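Local coordinates for protein cytosol aminopeptidase (Coxiella burnetii, PDB 3IJ3) that probably acts as a manganese-dependent aminopeptidase of the M17 family, removing residues from the N termini of peptides, at residues Y126-L130 / L153-H159; D165-T169 / R285-Q290. One frame throughout, in Å; residues are numbered along the deposited sequence.

Contact 1: Y126-L130 / L153-H159; sequences YERAL and LFLPQAH
Leu130 sits at the apolar centre, pushing its two methyls against the chain where strand 151-154 runs out into helix 157-178. This is packing within a beta-alpha-beta unit of the N-terminal domain: helix 123-135 is the crossover between the parallel strands 111-114 and 151-154, and here it lies against the end of the second strand. The branches of Leu130 divide the work. CD2 meets Leu153 CD2 at 3.9 Å, the two side chains crossing at about a right angle, while CD1 meets Pro156 CD at 3.9 Å and also touches the CD1 methyl of Leu155. The same CD1 lies over the centre of the Tyr126 ring, one helical turn back. Tyr126 has CG anti to the backbone N (chi1 179°), which swings the ring out toward the loop. Its OH comes within 3.2 Å of Pro156 CG. The ring edge points at the face of His159 in an offset edge-to-face pair, planes 84° apart and centroids 5.1 Å apart. Further out the contact turns polar. Glu127, an extended side chain that also touches Arg162 and Val163 of helix 157-178, brings its carboxylate to the edge of the imidazole. There His159 ND1 donates to the anti lone pair of Glu127 OE1 at 3.0 Å, nearly straight at 173° and in the ring plane.

Contact 2: D165-T169 / R285-Q290; sequences DWLTT and RMIMLQ. With SO4 (sulfate ion), chain H.
Two helices, 157-178 and 275-289, pack side by side, and Met286 makes the largest single contribution. Two successive bends, chi2 -66° and chi3 -49°, curl its side chain over one face of Trp166: CE stands 3.8 Å from the centroid of the five-membered ring in a CH-pi contact, and SD lies 4.1 Å from that of the six-membered ring, a Met-aromatic contact. The local axes run roughly antiparallel, at 150° and 10.3 Å apart. The contact joins the helix after strand 151-154 to one of the catalytic domain, mostly through side chains. Arg285 reaches across the side of helix 157-178 and offers NH1 to two hydroxyls: Thr168 OG1 at 2.7 Å, nearly straight, and Thr169 OG1 at 2.9 Å, bent, both close to the guanidinium plane. Thr169 OG1 in turn donates a hydrogen bond to Asp165 O (2.7 Å), which the backbone N of Thr169 reaches from the opposite face. Leu289 packs on the Asp165 carboxylate, whose OD2 forms a salt bridge with Lys161 and accepts from Gln290 NE2 at 2.8 Å through its anti lone pair. Gln290 NE2 also donates to O4 of a sulfate, probably from the crystallisation liquor, at 2.8 Å.

Overall arrangement
From the N terminus, the chain enters the six-stranded sheet of the N-terminal domain, leaves strand 111-114 and climbs through helix 123-135. Contact 1 closes a short loop of 22 residues when strand 151-154 has been laid down and helix 157-178 starts. Contact 2 opens only after that, farther along the same helix, so the two follow in series and neither nests nor crosses. Its own loop is much longer: 115 residues, running through helix 186-200 and the first strands of the large mixed sheet of the catalytic domain before helix 275-289 returns. Helix 157-178 thus ties the N-terminal unit to the catalytic domain, with the contact centres about 16 Å apart and no direct touch between them.

Contact 1: Y126-L130 / L153-H159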
ATOM      1  N   TYR A 126      26.597 -41.951  12.157  1.00 17.90           N
ATOM      2  CA  TYR A 126      27.344 -41.680  13.383  1.00 17.89           C
ATOM      3  C   TYR A 126      28.064 -40.340  13.234  1.00 16.46           C
ATOM      4  O   TYR A 126      28.011 -39.477  14.126  1.00 16.22           O
ATOM      5  CB  TYR A 126      28.318 -42.828  13.603  1.00 18.52           C
ATOM      6  CG  TYR A 126      29.230 -42.777  14.792  1.00 20.21           C
ATOM      7  CD1 TYR A 126      28.734 -42.678  16.074  1.00 22.10           C
ATOM      8  CD2 TYR A 126      30.597 -42.997  14.636  1.00 26.06           C
ATOM      9  CE1 TYR A 126      29.584 -42.698  17.182  1.00 26.65           C
ATOM     10  CE2 TYR A 126      31.452 -43.029  15.724  1.00 28.60           C
ATOM     11  CZ  TYR A 126      30.941 -42.885  16.995  1.00 28.89           C
ATOM     12  OH  TYR A 126      31.797 -42.925  18.063  1.00 31.80           O
ATOM     13  N   GLU A 127      28.707 -40.149  12.091  1.00 15.85           N
ATOM     14  CA  GLU A 127      29.426 -38.905  11.819  1.00 17.00           C
ATOM     15  C   GLU A 127      28.465 -37.702  11.724  1.00 16.00           C
ATOM     16  O   GLU A 127      28.775 -36.612  12.218  1.00 16.33           O
ATOM     17  CB  GLU A 127      30.262 -39.097  10.560  1.00 18.94           C
ATOM     18  CG  GLU A 127      31.145 -37.973  10.160  1.00 23.00           C
ATOM     19  CD  GLU A 127      32.045 -38.392   9.001  1.00 27.57           C
ATOM     20  OE1 GLU A 127      32.885 -39.302   9.199  1.00 29.26           O
ATOM     21  OE2 GLU A 127      31.904 -37.813   7.913  1.00 29.13           O
ATOM     22  N   ARG A 128      27.302 -37.886  11.097  1.00 14.75           N
ATOM     23  CA  ARG A 128      26.301 -36.802  11.032  1.00 14.59           C
ATOM     24  C   ARG A 128      25.800 -36.397  12.424  1.00 13.55           C
ATOM     25  O   ARG A 128      25.549 -35.222  12.677  1.00 12.98           O
ATOM     26  CB  ARG A 128      25.103 -37.209  10.211  1.00 16.04           C
ATOM     27  CG  ARG A 128      25.379 -37.352   8.780  1.00 20.10           C
ATOM     28  CD  ARG A 128      24.111 -37.720   8.049  1.00 23.73           C
ATOM     29  NE  ARG A 128      24.401 -38.069   6.672  1.00 23.18           N
ATOM     30  CZ  ARG A 128      23.487 -38.440   5.795  1.00 20.86           C
ATOM     31  NH1 ARG A 128      22.195 -38.501   6.135  1.00 19.18           N
ATOM     32  NH2 ARG A 128      23.876 -38.741   4.577  1.00 25.75           N
ATOM     33  N   ALA A 129      25.609 -37.371  13.304  1.00 11.57           N
ATOM     34  CA  ALA A 129      25.182 -37.092  14.661  1.00 11.13           C
ATOM     35  C   ALA A 129      26.277 -36.300  15.392  1.00 11.49           C
ATOM     36  O   ALA A 129      25.985 -35.344  16.096  1.00  9.93           O
ATOM     37  CB  ALA A 129      24.849 -38.401  15.410  1.00 11.29           C
ATOM     38  N   LEU A 130      27.535 -36.714  15.243  1.00 11.44           N
ATOM     39  CA  LEU A 130      28.638 -35.989  15.864  1.00 12.57           C
ATOM     40  C   LEU A 130      28.675 -34.524  15.391  1.00 11.61           C
ATOM     41  O   LEU A 130      28.852 -33.590  16.181  1.00 12.46           O
ATOM     42  CB  LEU A 130      29.978 -36.674  15.542  1.00 11.76           C
ATOM     43  CG  LEU A 130      30.217 -38.061  16.143  1.00 13.27           C
ATOM     44  CD1 LEU A 130      31.386 -38.775  15.432  1.00 16.79           C
ATOM     45  CD2 LEU A 130      30.457 -37.984  17.639  1.00 12.88           C
ATOM     46  N   LEU A 153      31.127 -33.280  23.774  1.00 12.15           N
ATOM     47  CA  LEU A 153      31.019 -34.618  23.203  1.00 10.78           C
ATOM     48  C   LEU A 153      32.342 -35.142  22.707  1.00 12.09           C
ATOM     49  O   LEU A 153      33.100 -34.431  22.024  1.00 11.00           O
ATOM     50  CB  LEU A 153      30.038 -34.589  22.027  1.00 11.19           C
ATOM     51  CG  LEU A 153      29.535 -35.889  21.407  1.00 12.60           C
ATOM     52  CD1 LEU A 153      28.691 -36.688  22.442  1.00 11.84           C
ATOM     53  CD2 LEU A 153      28.667 -35.573  20.157  1.00  9.10           C
ATOM     54  N   PHE A 154      32.614 -36.409  23.009  1.00 11.01           N
ATOM     55  CA  PHE A 154      33.807 -37.025  22.534  1.00 12.15           C
ATOM     56  C   PHE A 154      33.761 -37.186  21.012  1.00 11.96           C
ATOM     57  O   PHE A 154      32.753 -37.643  20.458  1.00 12.12           O
ATOM     58  CB  PHE A 154      34.013 -38.384  23.185  1.00 13.13           C
ATOM     59  CG  PHE A 154      35.192 -39.121  22.636  1.00 14.40           C
ATOM     60  CD1 PHE A 154      36.461 -38.596  22.775  1.00 15.31           C
ATOM     61  CD2 PHE A 154      35.036 -40.325  21.966  1.00 14.65           C
ATOM     62  CE1 PHE A 154      37.572 -39.263  22.259  1.00 16.24           C
ATOM     63  CE2 PHE A 154      36.136 -40.991  21.450  1.00 17.31           C
ATOM     64  CZ  PHE A 154      37.401 -40.449  21.590  1.00 17.82           C
ATOM     65  N   LEU A 155      34.857 -36.807  20.343  1.00 11.62           N
ATOM     66  CA  LEU A 155      34.975 -36.955  18.893  1.00 11.58           C
ATOM     67  C   LEU A 155      36.087 -37.977  18.582  1.00 11.99           C
ATOM     68  O   LEU A 155      37.270 -37.655  18.719  1.00 13.93           O
ATOM     69  CB  LEU A 155      35.271 -35.600  18.239  1.00 12.35           C
ATOM     70  CG  LEU A 155      35.461 -35.552  16.724  1.00 11.06           C
ATOM     71  CD1 LEU A 155      34.300 -36.147  15.988  1.00 11.63           C
ATOM     72  CD2 LEU A 155      35.682 -34.074  16.278  1.00 14.32           C
ATOM     73  N   PRO A 156      35.716 -39.194  18.154  1.00 12.94           N
ATOM     74  CA  PRO A 156      36.707 -40.249  17.866  1.00 15.16           C
ATOM     75  C   PRO A 156      37.678 -39.850  16.756  1.00 15.52           C
ATOM     76  O   PRO A 156      37.302 -39.147  15.810  1.00 14.20           O
ATOM     77  CB  PRO A 156      35.857 -41.450  17.435  1.00 15.84           C
ATOM     78  CG  PRO A 156      34.478 -41.131  17.811  1.00 18.18           C
ATOM     79  CD  PRO A 156      34.338 -39.651  17.900  1.00 13.73           C
ATOM     80  N   GLN A 157      38.905 -40.331  16.860  1.00 15.39           N
ATOM     81  CA  GLN A 157      39.971 -39.973  15.930  1.00 17.58           C
ATOM     82  C   GLN A 157      39.622 -40.293  14.474  1.00 16.70           C
ATOM     83  O   GLN A 157      39.961 -39.518  13.556  1.00 17.83           O
ATOM     84  CB  GLN A 157      41.287 -40.642  16.382  1.00 19.55           C
ATOM     85  CG  GLN A 157      42.552 -39.983  15.825  1.00 24.87           C
ATOM     86  CD  GLN A 157      42.765 -40.266  14.361  1.00 32.50           C
ATOM     87  OE1 GLN A 157      42.515 -41.381  13.896  1.00 38.68           O
ATOM     88  NE2 GLN A 157      43.257 -39.265  13.622  1.00 36.47           N
ATOM     89  N   ALA A 158      38.897 -41.388  14.264  1.00 17.23           N
ATOM     90  CA  ALA A 158      38.512 -41.815  12.908  1.00 17.70           C
ATOM     91  C   ALA A 158      37.626 -40.805  12.175  1.00 17.12           C
ATOM     92  O   ALA A 158      37.618 -40.751  10.941  1.00 17.26           O
ATOM     93  CB  ALA A 158      37.809 -43.179  12.974  1.00 18.24           C
ATOM     94  N   HIS A 159      36.893 -39.994  12.929  1.00 15.33           N
ATOM     95  CA  HIS A 159      35.977 -39.029  12.346  1.00 15.15           C
ATOM     96  C   HIS A 159      36.351 -37.595  12.642  1.00 14.09           C
ATOM     97  O   HIS A 159      35.676 -36.676  12.187  1.00 11.99           O
ATOM     98  CB  HIS A 159      34.577 -39.265  12.919  1.00 16.62           C
ATOM     99  CG  HIS A 159      34.081 -40.654  12.694  1.00 21.19           C
ATOM    100  ND1 HIS A 159      33.516 -41.049  11.501  1.00 25.31           N
ATOM    101  CD2 HIS A 159      34.096 -41.745  13.490  1.00 26.38           C
ATOM    102  CE1 HIS A 159      33.187 -42.326  11.583  1.00 28.03           C
ATOM    103  NE2 HIS A 159      33.535 -42.775  12.775  1.00 26.71           N
TER
HETATM  104  O   HOH W   1      35.795 -39.644   8.441  1.00 27.07           O

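Contact 2: D165-T169 / R285-Q290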
ATOM      1  N   ASP A 165      36.576 -30.326  10.006  1.00  8.54           N
ATOM      2  CA  ASP A 165      36.635 -29.600   8.730  1.00  9.26           C
ATOM      3  C   ASP A 165      35.234 -29.020   8.437  1.00  8.32           C
ATOM      4  O   ASP A 165      35.099 -27.834   8.108  1.00  8.97           O
ATOM      5  CB  ASP A 165      37.066 -30.499   7.549  1.00  9.04           C
ATOM      6  CG  ASP A 165      38.565 -30.812   7.519  1.00 10.98           C
ATOM      7  OD1 ASP A 165      39.328 -30.246   8.327  1.00 10.03           O
ATOM      8  OD2 ASP A 165      38.979 -31.624   6.661  1.00 12.28           O
ATOM      9  N   TRP A 166      34.195 -29.849   8.553  1.00  7.39           N
ATOM     10  CA  TRP A 166      32.844 -29.363   8.301  1.00  7.19           C
ATOM     11  C   TRP A 166      32.358 -28.342   9.323  1.00  7.94           C
ATOM     12  O   TRP A 166      31.756 -27.348   8.941  1.00  7.47           O
ATOM     13  CB  TRP A 166      31.809 -30.505   8.179  1.00  8.29           C
ATOM     14  CG  TRP A 166      31.724 -31.063   6.808  1.00  7.86           C
ATOM     15  CD1 TRP A 166      32.048 -32.319   6.407  1.00 13.06           C
ATOM     16  CD2 TRP A 166      31.302 -30.359   5.631  1.00  9.04           C
ATOM     17  NE1 TRP A 166      31.848 -32.451   5.054  1.00 12.11           N
ATOM     18  CE2 TRP A 166      31.387 -31.259   4.557  1.00  9.77           C
ATOM     19  CE3 TRP A 166      30.858 -29.060   5.390  1.00 11.31           C
ATOM     20  CZ2 TRP A 166      31.049 -30.895   3.256  1.00 12.30           C
ATOM     21  CZ3 TRP A 166      30.528 -28.691   4.099  1.00 10.36           C
ATOM     22  CH2 TRP A 166      30.619 -29.609   3.048  1.00 11.97           C
ATOM     23  N   LEU A 167      32.602 -28.598  10.604  1.00  8.10           N
ATOM     24  CA  LEU A 167      32.128 -27.714  11.653  1.00  9.51           C
ATOM     25  C   LEU A 167      32.757 -26.339  11.531  1.00  9.06           C
ATOM     26  O   LEU A 167      32.054 -25.321  11.566  1.00  8.70           O
ATOM     27  CB  LEU A 167      32.433 -28.294  13.030  1.00 11.52           C
ATOM     28  CG  LEU A 167      31.980 -27.406  14.202  1.00 16.55           C
ATOM     29  CD1 LEU A 167      30.810 -27.996  14.888  1.00 19.32           C
ATOM     30  CD2 LEU A 167      33.111 -27.282  15.212  1.00 24.58           C
ATOM     31  N   THR A 168      34.085 -26.300  11.360  1.00  8.72           N
ATOM     32  CA  THR A 168      34.784 -25.037  11.245  1.00  9.43           C
ATOM     33  C   THR A 168      34.364 -24.270   9.996  1.00  8.19           C
ATOM     34  O   THR A 168      34.242 -23.050  10.023  1.00  8.56           O
ATOM     35  CB  THR A 168      36.309 -25.194  11.311  1.00  9.91           C
ATOM     36  OG1 THR A 168      36.784 -26.004  10.220  1.00 10.85           O
ATOM     37  CG2 THR A 168      36.721 -25.795  12.692  1.00 11.91           C
ATOM     38  N   THR A 169      34.088 -24.992   8.915  1.00  8.28           N
ATOM     39  CA  THR A 169      33.666 -24.349   7.665  1.00  6.82           C
ATOM     40  C   THR A 169      32.236 -23.798   7.815  1.00  6.38           C
ATOM     41  O   THR A 169      31.948 -22.683   7.388  1.00  7.40           O
ATOM     42  CB  THR A 169      33.737 -25.349   6.505  1.00  7.21           C
ATOM     43  OG1 THR A 169      35.118 -25.760   6.321  1.00 10.61           O
ATOM     44  CG2 THR A 169      33.188 -24.731   5.231  1.00  8.79           C
ATOM     45  N   ARG A 285      37.129 -23.719   0.896  1.00 15.35           N
ATOM     46  CA  ARG A 285      37.855 -24.181   2.074  1.00 15.91           C
ATOM     47  C   ARG A 285      37.813 -25.701   2.237  1.00 15.37           C
ATOM     48  O   ARG A 285      38.852 -26.320   2.517  1.00 15.18           O
ATOM     49  CB  ARG A 285      37.364 -23.448   3.321  1.00 16.31           C
ATOM     50  CG  ARG A 285      38.166 -23.814   4.562  1.00 15.02           C
ATOM     51  CD  ARG A 285      37.812 -22.888   5.701  1.00 18.16           C
ATOM     52  NE  ARG A 285      38.678 -23.150   6.836  1.00 19.09           N
ATOM     53  CZ  ARG A 285      38.406 -23.994   7.833  1.00 21.89           C
ATOM     54  NH1 ARG A 285      37.263 -24.659   7.881  1.00 21.68           N
ATOM     55  NH2 ARG A 285      39.298 -24.159   8.800  1.00 26.00           N
ATOM     56  N   MET A 286      36.647 -26.322   2.025  1.00 15.06           N
ATOM     57  CA  MET A 286      36.554 -27.790   2.125  1.00 15.53           C
ATOM     58  C   MET A 286      37.391 -28.484   1.052  1.00 14.64           C
ATOM     59  O   MET A 286      38.068 -29.482   1.322  1.00 14.25           O
ATOM     60  CB  MET A 286      35.092 -28.267   2.075  1.00 15.04           C
ATOM     61  CG  MET A 286      34.296 -27.941   3.316  1.00 19.00           C
ATOM     62  SD  MET A 286      34.898 -28.834   4.745  1.00 22.92           S
ATOM     63  CE  MET A 286      34.984 -30.465   4.086  1.00 16.23           C
ATOM     64  N   ILE A 287      37.370 -27.938  -0.158  1.00 14.03           N
ATOM     65  CA  ILE A 287      38.152 -28.480  -1.256  1.00 14.52           C
ATOM     66  C   ILE A 287      39.645 -28.474  -0.888  1.00 13.89           C
ATOM     67  O   ILE A 287      40.342 -29.465  -1.104  1.00 13.87           O
ATOM     68  CB  ILE A 287      37.898 -27.669  -2.536  1.00 14.06           C
ATOM     69  CG1 ILE A 287      36.488 -27.959  -3.081  1.00 15.41           C
ATOM     70  CG2 ILE A 287      38.952 -27.982  -3.604  1.00 17.82           C
ATOM     71  CD1 ILE A 287      36.086 -26.999  -4.238  1.00 15.07           C
ATOM     72  N   MET A 288      40.104 -27.380  -0.282  1.00 13.73           N
ATOM     73  CA  MET A 288      41.517 -27.245   0.108  1.00 15.26           C
ATOM     74  C   MET A 288      41.879 -28.096   1.331  1.00 15.20           C
ATOM     75  O   MET A 288      42.948 -28.740   1.372  1.00 14.91           O
ATOM     76  CB  MET A 288      41.874 -25.747   0.293  1.00 15.00           C
ATOM     77  CG  MET A 288      41.811 -24.957  -1.048  1.00 16.14           C
ATOM     78  SD  MET A 288      42.295 -23.209  -0.947  1.00 17.62           S
ATOM     79  CE  MET A 288      40.912 -22.443  -0.049  1.00 15.96           C
ATOM     80  N   LEU A 289      40.986 -28.134   2.311  1.00 15.38           N
ATOM     81  CA  LEU A 289      41.185 -28.963   3.506  1.00 16.24           C
ATOM     82  C   LEU A 289      41.310 -30.438   3.171  1.00 17.38           C
ATOM     83  O   LEU A 289      42.093 -31.163   3.786  1.00 16.10           O
ATOM     84  CB  LEU A 289      40.025 -28.779   4.501  1.00 16.17           C
ATOM     85  CG  LEU A 289      40.043 -27.529   5.379  1.00 16.23           C
ATOM     86  CD1 LEU A 289      38.710 -27.310   6.057  1.00 17.17           C
ATOM     87  CD2 LEU A 289      41.185 -27.644   6.403  1.00 18.76           C
ATOM     88  N   GLN A 290      40.511 -30.881   2.215  1.00 17.67           N
ATOM     89  CA  GLN A 290      40.468 -32.278   1.801  1.00 17.60           C
ATOM     90  C   GLN A 290      41.354 -32.582   0.600  1.00 18.35           C
ATOM     91  O   GLN A 290      41.399 -33.719   0.107  1.00 18.57           O
ATOM     92  CB  GLN A 290      39.019 -32.644   1.504  1.00 19.29           C
ATOM     93  CG  GLN A 290      38.119 -32.610   2.726  1.00 22.16           C
ATOM     94  CD  GLN A 290      38.252 -33.854   3.587  1.00 28.85           C
ATOM     95  OE1 GLN A 290      38.341 -34.970   3.067  1.00 32.20           O
ATOM     96  NE2 GLN A 290      38.239 -33.678   4.910  1.00 30.23           N
TER
HETATM   97  S   SO4 H 465      39.233 -37.352   6.058  0.50 41.14           S
HETATM   98  O1  SO4 H 465      39.416 -38.078   7.317  0.50 35.78           O
HETATM   99  O2  SO4 H 465      40.538 -37.092   5.449  0.50 39.74           O
HETATM  100  O3  SO4 H 465      38.452 -38.165   5.135  0.50 38.06           O
HETATM  101  O4  SO4 H 465      38.551 -36.091   6.311  0.50 38.71           O
HETATM  102  O   HOH W   2      39.859 -26.310  10.824  1.00 28.20           O